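Side-chain contact in D-psicose 3-epimerase (Agrobacterium tumefaciens, PDB 2HK0), which probably interconverts D-fructose and D-psicose by inverting the configuration at carbon 3, a reaction in which a bound metal plays a pivotal role: residues E185-V190 / I218-P223. Numbering follows the deposited sequence.
Sequences EGVAFV and IRTAGP
V187 reaches across to the last turn of helix 214-221 with a single methyl: CG2 lies 3.6 Å from T220 O and 3.8 Å from A221 CA. Its CA-CB bond points at the other helix, and a chi1 of 165° turns CG1 back beside the carbonyl carbon of V187 while CG2, anti to that carbon, is sent forward onto the opposing backbone. The contact is mainly a side chain against main chain, van der Waals in kind and small, burying 93 Å² in all. A branched, compact valine suits this place: its chi1 is the common one for a helical valine, and its nonpolar side chain also touches V200 of strand 198-203 and L224, in the loop that follows helix 214-221.

T220 borders the contact on the solvent side. Its chi1 of -72° leaves CG2 anti to the backbone N and keeps OG1 close to its own helix, where it hydrogen-bonds to D216 O one turn back. CG2 of T220 thereby comes 4.3 Å from CG2 of V187, a loose methyl-to-methyl approach. Threonine thus presents a methyl to the neighbouring helix and keeps its hydroxyl satisfied at an exposed position. A221 is buried and offers its CA to V187 CG2; its small methyl, turned aside onto L202 of strand 198-203, is consistent with the 6.1 Å approach of V187 CA and A221 CA. Just beyond, G222 leaves helical geometry with a phi of 44°, a conformation glycine adopts easily.

Helices 183-193 and 214-221 precede the adjacent strands 198-203 and 225-230, and their lateral contact, seated on strand 198-203, belongs to the outer helical layer of a xylose isomerase-like TIM barrel.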
loop_
_atom_site.group_PDB
_atom_site.type_symbol
_atom_site.label_atom_id
_atom_site.label_comp_id
_atom_site.label_asym_id
_atom_site.label_seq_id
_atom_site.Cartn_x
_atom_site.Cartn_y
_atom_site.Cartn_z
ATOM N N GLU A 185 5.093 -6.067 22.896
ATOM C CA GLU A 185 5.536 -7.090 23.840
ATOM C C GLU A 185 7.036 -6.923 24.084
ATOM O O GLU A 185 7.513 -7.101 25.209
ATOM C CB GLU A 185 5.259 -8.496 23.293
ATOM C CG GLU A 185 3.787 -8.862 23.194
ATOM C CD GLU A 185 3.572 -10.279 22.680
ATOM O OE1 GLU A 185 4.255 -10.681 21.715
ATOM O OE2 GLU A 185 2.717 -10.992 23.235
ATOM N N GLY A 186 7.775 -6.581 23.024
ATOM C CA GLY A 186 9.213 -6.391 23.140
ATOM C C GLY A 186 9.512 -5.247 24.092
ATOM O O GLY A 186 10.374 -5.351 24.963
ATOM N N VAL A 187 8.796 -4.145 23.929
ATOM C CA VAL A 187 8.981 -3.001 24.811
ATOM C C VAL A 187 8.639 -3.345 26.275
ATOM O O VAL A 187 9.338 -2.917 27.189
ATOM C CB VAL A 187 8.123 -1.819 24.344
ATOM C CG1 VAL A 187 8.027 -0.758 25.454
ATOM C CG2 VAL A 187 8.743 -1.200 23.073
ATOM N N ALA A 188 7.588 -4.134 26.499
ATOM C CA ALA A 188 7.205 -4.479 27.873
ATOM C C ALA A 188 8.326 -5.293 28.503
ATOM O O ALA A 188 8.703 -5.072 29.649
ATOM C CB ALA A 188 5.896 -5.275 27.892
ATOM N N PHE A 189 8.867 -6.228 27.735
ATOM C CA PHE A 189 9.945 -7.071 28.221
ATOM C C PHE A 189 11.165 -6.226 28.608
ATOM O O PHE A 189 11.746 -6.418 29.671
ATOM C CB PHE A 189 10.330 -8.090 27.139
ATOM C CG PHE A 189 11.478 -8.978 27.518
ATOM C CD1 PHE A 189 12.795 -8.560 27.330
ATOM C CD2 PHE A 189 11.243 -10.240 28.046
ATOM C CE1 PHE A 189 13.865 -9.400 27.666
ATOM C CE2 PHE A 189 12.309 -11.096 28.391
ATOM C CZ PHE A 189 13.615 -10.679 28.202
ATOM N N VAL A 190 11.555 -5.310 27.723
ATOM C CA VAL A 190 12.694 -4.442 27.963
ATOM C C VAL A 190 12.481 -3.555 29.209
ATOM O O VAL A 190 13.402 -3.372 30.019
ATOM C CB VAL A 190 12.982 -3.595 26.693
ATOM C CG1 VAL A 190 13.952 -2.447 26.995
ATOM C CG2 VAL A 190 13.589 -4.507 25.629
ATOM N N ILE A 218 7.145 0.583 14.955
ATOM C CA ILE A 218 8.408 1.311 15.065
ATOM C C ILE A 218 8.286 2.451 16.062
ATOM O O ILE A 218 9.170 2.670 16.888
ATOM C CB ILE A 218 8.833 1.839 13.687
ATOM C CG1 ILE A 218 9.279 0.649 12.833
ATOM C CG2 ILE A 218 9.944 2.883 13.825
ATOM C CD1 ILE A 218 9.523 0.968 11.362
ATOM N N ARG A 219 7.171 3.166 16.001
ATOM C CA ARG A 219 6.953 4.259 16.922
ATOM C C ARG A 219 6.781 3.711 18.339
ATOM O O ARG A 219 7.190 4.348 19.303
ATOM C CB ARG A 219 5.714 5.042 16.508
ATOM C CG ARG A 219 6.007 6.468 16.161
ATOM C CD ARG A 219 5.582 6.794 14.761
ATOM N NE ARG A 219 4.333 6.135 14.413
ATOM C CZ ARG A 219 3.900 6.017 13.167
ATOM N NH1 ARG A 219 4.620 6.530 12.178
ATOM N NH2 ARG A 219 2.784 5.344 12.915
ATOM N N THR A 220 6.161 2.534 18.458
ATOM C CA THR A 220 5.963 1.912 19.765
ATOM C C THR A 220 7.334 1.616 20.364
ATOM O O THR A 220 7.573 1.854 21.548
ATOM C CB THR A 220 5.149 0.606 19.639
ATOM O OG1 THR A 220 3.791 0.928 19.334
ATOM C CG2 THR A 220 5.187 -0.185 20.927
ATOM N N ALA A 221 8.243 1.103 19.545
ATOM C CA ALA A 221 9.596 0.807 20.022
ATOM C C ALA A 221 10.238 2.119 20.440
ATOM O O ALA A 221 10.930 2.196 21.460
ATOM C CB ALA A 221 10.424 0.152 18.910
ATOM N N GLY A 222 10.013 3.145 19.625
ATOM C CA GLY A 222 10.523 4.476 19.900
ATOM C C GLY A 222 11.959 4.568 20.385
ATOM O O GLY A 222 12.874 4.038 19.759
ATOM N N PRO A 223 12.185 5.238 21.517
ATOM C CA PRO A 223 13.534 5.392 22.068
ATOM C C PRO A 223 14.227 4.073 22.401
ATOM O O PRO A 223 15.446 4.039 22.524
ATOM C CB PRO A 223 13.299 6.256 23.313
ATOM C CG PRO A 223 12.036 7.025 22.964
ATOM C CD PRO A 223 11.194 5.926 22.370
#